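Local coordinates for Carboxylesterase/phospholipase family protein (Francisella tularensis subsp. tularensis, PDB 4F21) that probably hydrolyses carboxylic or phospholipid esters, as a serine hydrolase of the alpha/beta hydrolase superfamily, at residues A[26-31]-A[52-57]; A[115-120]-A[147-152]; A[119-124]-A[155-160]; A[161-166]-A[234-239]; A[186-191]-A[204-209]. One frame throughout, in Å; residues are numbered along the deposited sequence.

Contact 1 of 5, residues A[26-31]-A[52-57]; sequences NYELME and DFVDIV
M30 spans the gap to V54 and V57, and its sulfur and terminal methyl take separate partners. SD packs against V57, 3.6 Å from its CG2, and the two chains lie alongside, pointing opposite ways. The methyl CE lies over V54 instead: CE is 3.9 Å from CG1 of that valine and 3.3 Å from its carbonyl O, an approach of van der Waals kind. With CG beside the backbone N (chi1 -75°) and the chain extended beyond it, M30 has the length to bridge backbones that come no closer than 7.7 Å between the CA atoms of E28 and V54. M30 is poorly ordered, however, so its fine distances are approximate.

The other methyl of V54, CG2, meets CG of E28 at 4.1 Å, the two side chains set nearly perpendicular. Strand 27-30 is an outermost strand of the mixed alpha/beta hydrolase sheet and runs antiparallel to 67-72. E28 and M30 make backbone hydrogen bonds to F71 and F69, and F69 also touches V57. On the other side, the turn is shaped by the backbone hydrogen bond from I56 N to F53 O, 2.9 Å long. D52 OD1 adds a weak hydrogen bond from V54 N at 3.4 Å, and the F53 ring is packed inward against W42 and F139.

Contact 2 of 5, residues A[115-120]-A[147-152]; sequences AKVNKL and TYTAIT
Two helices of the alpha/beta hydrolase fold, 111-126 and 144-150, lie side by side where V117 and N118 both meet the methyl of T149. The shorter helix follows strand 134-139 and S140, whose place in the chain is consistent with the nucleophile elbow of this family. A single methyl carries the contact: T149 CG2 lies 3.7 Å from ND2 of N118 and 4.0 Å from CG1 of V117. V117 crosses the threonine at a slant, whereas N118 runs alongside it in the opposite direction. The backbones stay apart, with 7.4 Å between the CA atoms of N118 and T149.

The threonine torsion explains which end does the touching. CG2 sits anti to the backbone N (chi1 -64° for OG1), which leaves OG1 beside the N, where it bonds to I145 O within its own helix. The amide of N118 is likewise engaged through weak bonds, ND2 with I114 O and OD1 with R155 NH1. Below the pair, V117 and T149 both rest on L136 of the sheet. No hydrogen bond links the two segments: the contact is van der Waals packing, one partner an amide nitrogen, and the polar atoms of N118 and T149 are bonded outside both segments.

Contact 3 of 5, residues A[119-124]-A[155-160]; sequences KLIDSQ and RKLGGI
The guanidinium of R155 lies with one face against I121 and its edge toward D122. Over the face stands CG2 of I121, 3.4 Å above the plane and close to its centre; CB of the same isoleucine is 3.4 Å from NH1. At the edge, near the guanidinium plane, a single carboxylate oxygen receives both terminal nitrogens: OD1 of D122 is 2.6 Å from NH2 and 2.8 Å from NH1 of R155. One oxygen cannot lie straight ahead of two N-H groups, and both bonds are bent, with N-H...O angles of 128° and 124°. They count as weak hydrogen bonds within a salt bridge. The two charged planes are turned 55° apart, which does not fit a coplanar two-oxygen pairing.

The contact ties helix 111-126 to the loop that leads into strand 159-163, an inner strand of the alpha/beta hydrolase sheet, between 134-139 and 186-191. Deeper in, I121 and L157 meet end to end, with CD1 of I121 3.8 Å from CD1 of L157. CG2 of I121 is 3.8 Å from L157 CD2, so this methyl serves the arginine and the leucine together; it is placed there by lying anti to the backbone N. Both buried residues also touch L136. The backbone N of L157 is held by N181 OD1.

Contact 4 of 5, residues A[161-166]-A[234-239]; sequences MALSTY and KDISNF
M161 packs closely against F239 and more lightly against I236. Its SD is 3.4 Å from CD2 of the ring, and its CG is 3.6 Å from both CD2 and CE2 of F239. The sulfur stands 4.3 Å from the ring centroid and 48° off the ring normal, an oblique Met-aromatic contact. F239 is aimed at the sheet by having CG anti to its backbone N, and its ring and the methionine chain run past each other in opposite directions. A bend at chi3 (-71°) then swings the methionine methyl round to I236: SD is 3.8 Å and CE 4.0 Å from CG2.

These residues join strand 159-163 of the alpha/beta hydrolase sheet to the C-terminal helix 230-243, which covers one of its faces. Over the segments 161-163 and 234-239 the two directions are nearly antiparallel, 166°, with axes 11.1 Å apart. Packing is looser at the L163 end, where CD2 meets CD1 of I236 at 4.0 Å and makes the leucine's one contact with the helix segment. W42 touches M161, L163 and I236 together. Solvent reaches part of the helix: K234 is exposed and D235 and N238 partly so, whereas S237, which points away from the strand, is buried. D235 OD2 nonetheless has a partner in the Y221 hydroxyl.

Contact 5 of 5, residues A[186-191]-A[204-209]; sequences ILVCHG and DLSDKL
V188 meets L205 and S206 within a beta-alpha-beta crossover, in which strand 186-191 passes through helix 199-210 to the neighbouring parallel strand 216-221. The strand and helix segments run at 156° to each other with axes 9.4 Å apart, as expected for a helix laid back across its sheet. V188 CB lies 4.5 Å from both CD2 of L205 and CB of S206. Beyond CB the chain forks. CG1, anti to the backbone N (chi1 -173°), is 3.9 Å from L205 CD2, and CG2 comes closer to the same methyl, at 3.7 Å. Thus both valine methyls face one leucine methyl from the same side, and the valine side chain runs past that of L205 in the opposite direction. CG2 also faces CB of S206 at 4.2 Å.

The serine hydroxyl has its partner outside the two segments, in N216 OD1 of the next strand. One helical turn on, L209 CD1 and I186 CG2 make a looser pair at 4.3 Å. All five touching residues are buried and meet through carbon alone. Away from the strand, K208 NZ meets D204 OD2 at 3.0 Å, approaching on the syn side of the carboxylate and 32° out of its plane.

In the fold
Contacts 2 and 3 adjoin, their centres about 7 Å apart: both use helix 111-126 and share K119 and L120. Contacts 2 and 4 lie on opposite sides of the chain's centre, about 18 Å between centres, consistent with a sheet covered by helices on two faces. Contacts 4 and 5 are about 10 Å apart, centre to centre, and linked through the sheet by a probable hydrogen bond between A162 O and C189 N, 2.7 Å. Contact 1 lies at the margin formed by the outermost strand 27-30, about 24 Å from the centre of contact 5. The side chain of L163 in contact 4 lies near, without touching, the probable triad S140, H226 and D194; T165 OG1 bonds to S140 O.

Contact 1 of 5, residues A[26-31]-A[52-57]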
# COMPACT_ATOMS: atom_id res chain seq x y z
N ASN A 26 11.11 7.96 12.08
CA ASN A 26 12.00 6.81 12.23
C ASN A 26 11.62 5.73 11.23
O ASN A 26 10.48 5.65 10.78
CB ASN A 26 11.93 6.24 13.64
CG ASN A 26 12.42 7.22 14.68
OD1 ASN A 26 13.13 8.17 14.36
ND2 ASN A 26 12.06 6.99 15.94
N TYR A 27 12.59 4.88 10.88
CA TYR A 27 12.34 3.78 9.96
C TYR A 27 13.43 2.70 9.99
O TYR A 27 14.61 3.00 10.13
CB TYR A 27 12.14 4.29 8.53
CG TYR A 27 13.18 5.27 8.06
CD1 TYR A 27 13.04 6.64 8.29
CD2 TYR A 27 14.30 4.84 7.36
CE1 TYR A 27 13.99 7.54 7.85
CE2 TYR A 27 15.26 5.73 6.91
CZ TYR A 27 15.10 7.08 7.16
OH TYR A 27 16.05 7.97 6.72
N GLU A 28 13.01 1.45 9.85
CA GLU A 28 13.94 0.34 9.71
C GLU A 28 14.42 0.26 8.28
O GLU A 28 13.63 0.32 7.34
CB GLU A 28 13.27 -0.98 10.11
CG GLU A 28 12.93 -1.10 11.58
CD GLU A 28 14.12 -1.49 12.44
OE1 GLU A 28 15.24 -1.02 12.17
OE2 GLU A 28 13.93 -2.28 13.39
N LEU A 29 15.73 0.14 8.10
CA LEU A 29 16.29 0.12 6.77
C LEU A 29 17.12 -1.13 6.53
O LEU A 29 18.06 -1.42 7.26
CB LEU A 29 17.13 1.38 6.53
CG LEU A 29 17.33 1.81 5.08
CD1 LEU A 29 17.43 3.32 4.98
CD2 LEU A 29 18.57 1.15 4.49
N MET A 30 16.74 -1.89 5.50
CA MET A 30 17.51 -3.06 5.10
C MET A 30 18.30 -2.77 3.84
O MET A 30 17.72 -2.56 2.77
CB MET A 30 16.60 -4.28 4.90
CG MET A 30 16.09 -4.91 6.18
SD MET A 30 15.26 -6.48 5.86
CE MET A 30 14.75 -6.93 7.52
N GLU A 31 19.62 -2.76 3.96
CA GLU A 31 20.49 -2.57 2.82
C GLU A 31 20.79 -3.92 2.19
O GLU A 31 21.14 -4.87 2.89
CB GLU A 31 21.79 -1.87 3.24
CG GLU A 31 22.43 -1.04 2.15
CD GLU A 31 21.54 0.09 1.68
OE1 GLU A 31 21.22 0.15 0.47
OE2 GLU A 31 21.15 0.93 2.53
N ASP A 52 4.22 -6.02 12.62
CA ASP A 52 5.65 -5.86 12.39
C ASP A 52 6.13 -6.73 11.23
O ASP A 52 6.61 -7.85 11.44
CB ASP A 52 6.42 -6.22 13.66
CG ASP A 52 7.84 -5.70 13.66
OD1 ASP A 52 8.32 -5.29 12.58
OD2 ASP A 52 8.47 -5.69 14.73
N PHE A 53 6.00 -6.21 10.01
CA PHE A 53 6.36 -6.95 8.80
C PHE A 53 7.86 -6.92 8.49
O PHE A 53 8.27 -7.30 7.40
CB PHE A 53 5.63 -6.37 7.59
CG PHE A 53 4.16 -6.67 7.56
CD1 PHE A 53 3.25 -5.77 8.09
CD2 PHE A 53 3.69 -7.85 6.99
CE1 PHE A 53 1.90 -6.05 8.06
CE2 PHE A 53 2.34 -8.12 6.96
CZ PHE A 53 1.44 -7.22 7.49
N VAL A 54 8.66 -6.46 9.45
CA VAL A 54 10.11 -6.36 9.25
C VAL A 54 10.71 -7.71 8.87
O VAL A 54 11.64 -7.78 8.06
CB VAL A 54 10.81 -5.76 10.49
CG1 VAL A 54 12.32 -5.97 10.42
CG2 VAL A 54 10.49 -4.27 10.60
N ASP A 55 10.15 -8.78 9.42
CA ASP A 55 10.60 -10.14 9.13
C ASP A 55 10.20 -10.67 7.76
O ASP A 55 10.79 -11.62 7.26
CB ASP A 55 10.11 -11.10 10.21
CG ASP A 55 8.59 -11.16 10.32
OD1 ASP A 55 8.11 -11.68 11.34
OD2 ASP A 55 7.88 -10.69 9.41
N ILE A 56 9.19 -10.04 7.15
CA ILE A 56 8.61 -10.51 5.88
C ILE A 56 9.66 -10.83 4.82
O ILE A 56 9.45 -11.68 3.95
CB ILE A 56 7.59 -9.47 5.33
CG1 ILE A 56 6.30 -10.15 4.90
CG2 ILE A 56 8.18 -8.64 4.19
CD1 ILE A 56 5.32 -9.21 4.26
N VAL A 57 10.81 -10.16 4.93
CA VAL A 57 11.91 -10.32 3.99
C VAL A 57 12.41 -11.76 3.90
O VAL A 57 12.72 -12.25 2.81
CB VAL A 57 13.05 -9.35 4.37
CG1 VAL A 57 14.42 -9.96 4.08
CG2 VAL A 57 12.87 -8.04 3.64

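Contact 2 of 5, residues A[115-120]-A[147-152]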
# COMPACT_ATOMS: atom_id res chain seq x y z
N ALA A 115 2.52 13.01 1.72
CA ALA A 115 3.68 13.87 1.49
C ALA A 115 4.91 13.26 2.13
O ALA A 115 6.00 13.28 1.55
CB ALA A 115 3.43 15.26 2.03
N LYS A 116 4.73 12.68 3.32
CA LYS A 116 5.84 12.05 4.02
C LYS A 116 6.44 11.01 3.09
O LYS A 116 7.63 11.07 2.77
CB LYS A 116 5.38 11.41 5.33
CG LYS A 116 4.72 12.38 6.30
CD LYS A 116 4.12 11.67 7.50
CE LYS A 116 3.34 12.63 8.38
NZ LYS A 116 2.60 11.92 9.46
N VAL A 117 5.59 10.11 2.60
CA VAL A 117 6.02 9.08 1.67
C VAL A 117 6.70 9.74 0.47
O VAL A 117 7.77 9.31 0.06
CB VAL A 117 4.85 8.19 1.20
CG1 VAL A 117 5.32 7.21 0.13
CG2 VAL A 117 4.23 7.45 2.38
N ASN A 118 6.10 10.81 -0.03
CA ASN A 118 6.66 11.52 -1.17
C ASN A 118 8.08 11.94 -0.86
O ASN A 118 9.00 11.67 -1.65
CB ASN A 118 5.81 12.72 -1.57
CG ASN A 118 4.88 12.41 -2.73
OD1 ASN A 118 5.29 12.46 -3.89
ND2 ASN A 118 3.63 12.08 -2.42
N LYS A 119 8.27 12.54 0.31
CA LYS A 119 9.60 12.95 0.74
C LYS A 119 10.52 11.75 0.71
O LYS A 119 11.61 11.81 0.13
CB LYS A 119 9.57 13.58 2.13
CG LYS A 119 9.10 15.02 2.14
CD LYS A 119 9.37 15.69 3.48
CE LYS A 119 9.10 17.19 3.40
NZ LYS A 119 9.55 17.90 4.63
N LEU A 120 10.06 10.65 1.31
CA LEU A 120 10.83 9.41 1.32
C LEU A 120 11.21 9.01 -0.10
O LEU A 120 12.37 8.69 -0.36
CB LEU A 120 10.03 8.28 1.98
CG LEU A 120 10.22 8.05 3.49
CD1 LEU A 120 9.23 7.00 3.99
CD2 LEU A 120 11.64 7.62 3.79
N THR A 147 -1.45 3.53 -2.36
CA THR A 147 -2.19 3.67 -3.61
C THR A 147 -2.36 5.14 -3.96
O THR A 147 -1.81 5.61 -4.96
CB THR A 147 -3.56 2.96 -3.53
OG1 THR A 147 -3.36 1.55 -3.38
CG2 THR A 147 -4.37 3.22 -4.78
N TYR A 148 -3.10 5.86 -3.12
CA TYR A 148 -3.37 7.29 -3.29
C TYR A 148 -2.12 8.09 -3.62
O TYR A 148 -2.16 9.00 -4.45
CB TYR A 148 -4.01 7.88 -2.03
CG TYR A 148 -5.52 7.78 -1.99
CD1 TYR A 148 -6.27 7.87 -3.15
CD2 TYR A 148 -6.19 7.60 -0.79
CE1 TYR A 148 -7.65 7.78 -3.11
CE2 TYR A 148 -7.56 7.51 -0.74
CZ TYR A 148 -8.29 7.60 -1.90
OH TYR A 148 -9.66 7.50 -1.85
N THR A 149 -1.02 7.77 -2.95
CA THR A 149 0.26 8.42 -3.23
C THR A 149 0.68 8.19 -4.67
O THR A 149 0.87 9.15 -5.43
CB THR A 149 1.37 7.90 -2.29
OG1 THR A 149 1.05 8.24 -0.94
CG2 THR A 149 2.71 8.51 -2.67
N ALA A 150 0.79 6.93 -5.05
CA ALA A 150 1.32 6.56 -6.37
C ALA A 150 0.47 7.11 -7.51
O ALA A 150 1.00 7.51 -8.55
CB ALA A 150 1.47 5.06 -6.48
N ILE A 151 -0.84 7.16 -7.30
CA ILE A 151 -1.74 7.65 -8.34
C ILE A 151 -1.85 9.17 -8.35
O ILE A 151 -2.51 9.74 -9.21
CB ILE A 151 -3.15 7.03 -8.23
CG1 ILE A 151 -3.88 7.55 -6.99
CG2 ILE A 151 -3.06 5.51 -8.19
CD1 ILE A 151 -5.29 7.05 -6.87
N THR A 152 -1.19 9.82 -7.39
CA THR A 152 -1.11 11.28 -7.38
C THR A 152 0.35 11.71 -7.47
O THR A 152 0.66 12.90 -7.56
CB THR A 152 -1.75 11.90 -6.13
OG1 THR A 152 -1.08 11.41 -4.96
CG2 THR A 152 -3.23 11.54 -6.06

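Contact 3 of 5, residues A[119-124]-A[155-160]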
# COMPACT_ATOMS: atom_id res chain seq x y z
N LYS A 119 8.27 12.54 0.31
CA LYS A 119 9.60 12.95 0.74
C LYS A 119 10.52 11.75 0.71
O LYS A 119 11.61 11.81 0.13
CB LYS A 119 9.57 13.58 2.13
CG LYS A 119 9.10 15.02 2.14
CD LYS A 119 9.37 15.69 3.48
CE LYS A 119 9.10 17.19 3.40
NZ LYS A 119 9.55 17.90 4.63
N LEU A 120 10.06 10.65 1.31
CA LEU A 120 10.83 9.41 1.32
C LEU A 120 11.21 9.01 -0.10
O LEU A 120 12.37 8.69 -0.36
CB LEU A 120 10.03 8.28 1.98
CG LEU A 120 10.22 8.05 3.49
CD1 LEU A 120 9.23 7.00 3.99
CD2 LEU A 120 11.64 7.62 3.79
N ILE A 121 10.24 9.08 -1.01
CA ILE A 121 10.52 8.73 -2.40
C ILE A 121 11.56 9.70 -2.94
O ILE A 121 12.56 9.29 -3.53
CB ILE A 121 9.26 8.78 -3.28
CG1 ILE A 121 8.18 7.86 -2.73
CG2 ILE A 121 9.60 8.38 -4.71
CD1 ILE A 121 6.88 7.93 -3.49
N ASP A 122 11.35 10.99 -2.67
CA ASP A 122 12.27 12.03 -3.13
C ASP A 122 13.64 11.81 -2.52
O ASP A 122 14.64 12.29 -3.05
CB ASP A 122 11.75 13.42 -2.76
CG ASP A 122 10.70 13.94 -3.74
OD1 ASP A 122 10.67 13.49 -4.91
OD2 ASP A 122 9.90 14.82 -3.34
N SER A 123 13.69 11.08 -1.41
CA SER A 123 14.94 10.81 -0.72
C SER A 123 15.65 9.62 -1.34
O SER A 123 16.88 9.56 -1.34
CB SER A 123 14.69 10.58 0.77
OG SER A 123 15.91 10.44 1.48
N GLN A 124 14.88 8.67 -1.87
CA GLN A 124 15.45 7.47 -2.47
C GLN A 124 15.88 7.72 -3.91
O GLN A 124 16.80 7.07 -4.42
CB GLN A 124 14.45 6.31 -2.43
CG GLN A 124 14.34 5.63 -1.08
CD GLN A 124 15.61 4.90 -0.69
OE1 GLN A 124 16.29 4.33 -1.54
NE2 GLN A 124 15.93 4.92 0.60
N ARG A 155 5.52 11.77 -10.42
CA ARG A 155 6.55 11.03 -11.14
C ARG A 155 6.27 9.53 -11.25
O ARG A 155 5.43 8.98 -10.54
CB ARG A 155 7.93 11.27 -10.51
CG ARG A 155 7.88 11.67 -9.05
CD ARG A 155 7.93 10.47 -8.14
NE ARG A 155 7.78 10.86 -6.75
CZ ARG A 155 8.76 11.38 -6.01
NH1 ARG A 155 8.53 11.71 -4.75
NH2 ARG A 155 9.96 11.55 -6.54
N LYS A 156 7.00 8.88 -12.16
CA LYS A 156 6.77 7.48 -12.49
C LYS A 156 7.28 6.53 -11.41
O LYS A 156 8.49 6.41 -11.20
CB LYS A 156 7.41 7.15 -13.84
CG LYS A 156 7.27 5.70 -14.27
CD LYS A 156 5.84 5.35 -14.61
CE LYS A 156 5.59 3.85 -14.48
NZ LYS A 156 6.65 3.04 -15.15
N LEU A 157 6.36 5.86 -10.73
CA LEU A 157 6.72 4.92 -9.68
C LEU A 157 6.72 3.48 -10.18
O LEU A 157 6.50 3.23 -11.36
CB LEU A 157 5.80 5.08 -8.47
CG LEU A 157 6.03 6.37 -7.68
CD1 LEU A 157 5.05 6.49 -6.53
CD2 LEU A 157 7.47 6.42 -7.18
N GLY A 158 6.96 2.53 -9.27
CA GLY A 158 7.24 1.16 -9.67
C GLY A 158 6.12 0.16 -9.47
O GLY A 158 5.99 -0.80 -10.23
N GLY A 159 5.31 0.38 -8.44
CA GLY A 159 4.21 -0.51 -8.17
C GLY A 159 3.47 -0.20 -6.88
O GLY A 159 3.95 0.57 -6.05
N ILE A 160 2.30 -0.80 -6.73
CA ILE A 160 1.51 -0.68 -5.51
C ILE A 160 1.10 -2.07 -5.04
O ILE A 160 0.64 -2.88 -5.84
CB ILE A 160 0.24 0.16 -5.73
CG1 ILE A 160 0.57 1.51 -6.35
CG2 ILE A 160 -0.52 0.33 -4.42
CD1 ILE A 160 -0.66 2.26 -6.84

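Contact 4 of 5, residues A[161-166]-A[234-239]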
# COMPACT_ATOMS: atom_id res chain seq x y z
N MET A 161 1.27 -2.35 -3.76
CA MET A 161 0.79 -3.61 -3.21
C MET A 161 -0.23 -3.41 -2.09
O MET A 161 0.11 -3.41 -0.90
CB MET A 161 1.94 -4.51 -2.76
CG MET A 161 2.76 -5.06 -3.92
SD MET A 161 3.82 -6.45 -3.46
CE MET A 161 5.07 -5.64 -2.47
N ALA A 162 -1.48 -3.23 -2.48
CA ALA A 162 -2.57 -3.03 -1.53
C ALA A 162 -2.95 -4.35 -0.88
O ALA A 162 -3.27 -5.32 -1.57
CB ALA A 162 -3.77 -2.40 -2.22
N LEU A 163 -2.90 -4.38 0.44
CA LEU A 163 -3.17 -5.59 1.21
C LEU A 163 -4.19 -5.30 2.30
O LEU A 163 -3.89 -4.58 3.25
CB LEU A 163 -1.88 -6.11 1.84
CG LEU A 163 -0.67 -6.33 0.93
CD1 LEU A 163 0.61 -6.10 1.70
CD2 LEU A 163 -0.69 -7.72 0.34
N SER A 164 -5.39 -5.85 2.14
CA SER A 164 -6.45 -5.73 3.14
C SER A 164 -6.84 -4.28 3.39
O SER A 164 -7.06 -3.89 4.54
CB SER A 164 -6.03 -6.40 4.44
OG SER A 164 -5.44 -7.66 4.19
N THR A 165 -6.93 -3.49 2.33
CA THR A 165 -7.15 -2.06 2.46
C THR A 165 -8.28 -1.51 1.59
O THR A 165 -8.36 -1.80 0.39
CB THR A 165 -5.87 -1.27 2.15
OG1 THR A 165 -4.82 -1.68 3.03
CG2 THR A 165 -6.12 0.21 2.34
N TYR A 166 -9.15 -0.72 2.20
CA TYR A 166 -10.25 -0.07 1.50
C TYR A 166 -9.80 1.27 0.91
O TYR A 166 -8.65 1.67 1.08
CB TYR A 166 -11.45 0.13 2.43
CG TYR A 166 -11.26 1.15 3.54
CD1 TYR A 166 -10.09 1.20 4.29
CD2 TYR A 166 -12.26 2.06 3.83
CE1 TYR A 166 -9.93 2.13 5.29
CE2 TYR A 166 -12.11 3.00 4.83
CZ TYR A 166 -10.94 3.03 5.56
OH TYR A 166 -10.79 3.97 6.56
N LYS A 234 3.90 -15.83 -0.96
CA LYS A 234 4.41 -16.32 -2.24
C LYS A 234 4.02 -15.38 -3.38
O LYS A 234 4.86 -15.05 -4.22
CB LYS A 234 3.88 -17.73 -2.52
CG LYS A 234 4.29 -18.28 -3.88
CD LYS A 234 3.37 -19.40 -4.34
CE LYS A 234 3.76 -19.87 -5.74
NZ LYS A 234 2.78 -20.84 -6.31
N ASP A 235 2.76 -14.96 -3.42
CA ASP A 235 2.30 -14.08 -4.49
C ASP A 235 2.95 -12.69 -4.46
O ASP A 235 3.19 -12.08 -5.50
CB ASP A 235 0.77 -13.94 -4.47
CG ASP A 235 0.09 -15.01 -5.30
OD1 ASP A 235 0.78 -15.69 -6.09
OD2 ASP A 235 -1.15 -15.15 -5.19
N ILE A 236 3.21 -12.19 -3.26
CA ILE A 236 3.88 -10.91 -3.05
C ILE A 236 5.30 -10.99 -3.59
O ILE A 236 5.75 -10.14 -4.37
CB ILE A 236 3.93 -10.57 -1.55
CG1 ILE A 236 2.54 -10.22 -1.02
CG2 ILE A 236 4.90 -9.43 -1.28
CD1 ILE A 236 2.50 -10.06 0.47
N SER A 237 5.99 -12.04 -3.15
CA SER A 237 7.31 -12.38 -3.66
C SER A 237 7.30 -12.36 -5.18
O SER A 237 8.08 -11.66 -5.82
CB SER A 237 7.72 -13.76 -3.16
OG SER A 237 8.64 -14.38 -4.04
N ASN A 238 6.38 -13.12 -5.76
CA ASN A 238 6.25 -13.20 -7.20
C ASN A 238 5.95 -11.85 -7.86
O ASN A 238 6.34 -11.62 -9.01
CB ASN A 238 5.22 -14.27 -7.60
CG ASN A 238 5.74 -15.68 -7.38
OD1 ASN A 238 5.13 -16.47 -6.66
ND2 ASN A 238 6.87 -16.00 -7.99
N PHE A 239 5.28 -10.95 -7.14
CA PHE A 239 5.03 -9.61 -7.66
C PHE A 239 6.33 -8.81 -7.73
O PHE A 239 6.66 -8.26 -8.78
CB PHE A 239 4.01 -8.85 -6.81
CG PHE A 239 3.73 -7.45 -7.30
CD1 PHE A 239 2.74 -7.21 -8.24
CD2 PHE A 239 4.46 -6.37 -6.82
CE1 PHE A 239 2.48 -5.93 -8.70
CE2 PHE A 239 4.20 -5.08 -7.27
CZ PHE A 239 3.21 -4.86 -8.21

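Contact 5 of 5, residues A[186-191]-A[204-209]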
# COMPACT_ATOMS: atom_id res chain seq x y z
N ILE A 186 -0.02 -2.90 -10.26
CA ILE A 186 -0.70 -2.83 -8.98
C ILE A 186 -1.17 -4.21 -8.56
O ILE A 186 -1.78 -4.94 -9.34
CB ILE A 186 -1.91 -1.88 -9.04
CG1 ILE A 186 -1.46 -0.46 -9.38
CG2 ILE A 186 -2.67 -1.89 -7.71
CD1 ILE A 186 -2.59 0.54 -9.48
N LEU A 187 -0.86 -4.58 -7.32
CA LEU A 187 -1.31 -5.85 -6.77
C LEU A 187 -2.25 -5.60 -5.60
O LEU A 187 -1.85 -5.01 -4.60
CB LEU A 187 -0.14 -6.71 -6.31
CG LEU A 187 -0.51 -8.00 -5.58
CD1 LEU A 187 -1.27 -8.95 -6.49
CD2 LEU A 187 0.72 -8.67 -4.99
N VAL A 188 -3.49 -6.04 -5.74
CA VAL A 188 -4.45 -5.96 -4.66
C VAL A 188 -4.63 -7.35 -4.07
O VAL A 188 -4.86 -8.32 -4.79
CB VAL A 188 -5.81 -5.45 -5.15
CG1 VAL A 188 -6.75 -5.20 -3.98
CG2 VAL A 188 -5.63 -4.18 -5.96
N CYS A 189 -4.52 -7.45 -2.75
CA CYS A 189 -4.79 -8.70 -2.04
C CYS A 189 -5.80 -8.44 -0.93
O CYS A 189 -5.81 -7.35 -0.35
CB CYS A 189 -3.50 -9.28 -1.45
SG CYS A 189 -2.22 -9.72 -2.66
N HIS A 190 -6.65 -9.42 -0.64
CA HIS A 190 -7.66 -9.24 0.40
C HIS A 190 -8.24 -10.55 0.94
O HIS A 190 -8.40 -11.52 0.21
CB HIS A 190 -8.80 -8.34 -0.12
CG HIS A 190 -9.42 -7.50 0.95
ND1 HIS A 190 -9.31 -6.12 0.97
CD2 HIS A 190 -10.15 -7.83 2.04
CE1 HIS A 190 -9.95 -5.65 2.03
NE2 HIS A 190 -10.47 -6.66 2.69
N GLY A 191 -8.56 -10.56 2.23
CA GLY A 191 -9.10 -11.73 2.88
C GLY A 191 -10.60 -11.85 2.73
O GLY A 191 -11.32 -10.84 2.75
N ASP A 204 -13.91 -2.86 -3.90
CA ASP A 204 -14.17 -1.44 -4.12
C ASP A 204 -12.90 -0.69 -4.55
O ASP A 204 -12.92 0.09 -5.50
CB ASP A 204 -14.77 -0.79 -2.87
CG ASP A 204 -15.19 0.65 -3.10
OD1 ASP A 204 -15.67 0.97 -4.21
OD2 ASP A 204 -15.03 1.47 -2.17
N LEU A 205 -11.79 -0.95 -3.85
CA LEU A 205 -10.51 -0.34 -4.21
C LEU A 205 -10.06 -0.79 -5.60
O LEU A 205 -9.70 0.04 -6.44
CB LEU A 205 -9.44 -0.70 -3.17
CG LEU A 205 -7.99 -0.25 -3.38
CD1 LEU A 205 -7.36 0.15 -2.06
CD2 LEU A 205 -7.15 -1.34 -4.04
N SER A 206 -10.08 -2.09 -5.84
CA SER A 206 -9.64 -2.65 -7.12
C SER A 206 -10.46 -2.13 -8.30
O SER A 206 -9.91 -1.76 -9.33
CB SER A 206 -9.70 -4.18 -7.09
OG SER A 206 -9.37 -4.72 -8.36
N ASP A 207 -11.78 -2.12 -8.14
CA ASP A 207 -12.68 -1.65 -9.18
C ASP A 207 -12.54 -0.15 -9.40
O ASP A 207 -12.49 0.30 -10.55
CB ASP A 207 -14.14 -2.00 -8.85
CG ASP A 207 -14.50 -3.42 -9.23
OD1 ASP A 207 -14.85 -3.66 -10.40
OD2 ASP A 207 -14.46 -4.31 -8.35
N LYS A 208 -12.46 0.61 -8.31
CA LYS A 208 -12.32 2.06 -8.41
C LYS A 208 -10.95 2.47 -8.95
O LYS A 208 -10.76 3.60 -9.38
CB LYS A 208 -12.61 2.76 -7.08
CG LYS A 208 -14.10 2.84 -6.75
CD LYS A 208 -14.39 3.86 -5.66
CE LYS A 208 -13.71 3.50 -4.35
NZ LYS A 208 -14.29 4.24 -3.19
N LEU A 209 -9.99 1.54 -8.92
CA LEU A 209 -8.72 1.75 -9.59
C LEU A 209 -8.81 1.33 -11.06
O LEU A 209 -8.16 1.93 -11.92
CB LEU A 209 -7.60 0.98 -8.89
CG LEU A 209 -7.10 1.54 -7.56
CD1 LEU A 209 -6.06 0.63 -6.95
CD2 LEU A 209 -6.54 2.95 -7.74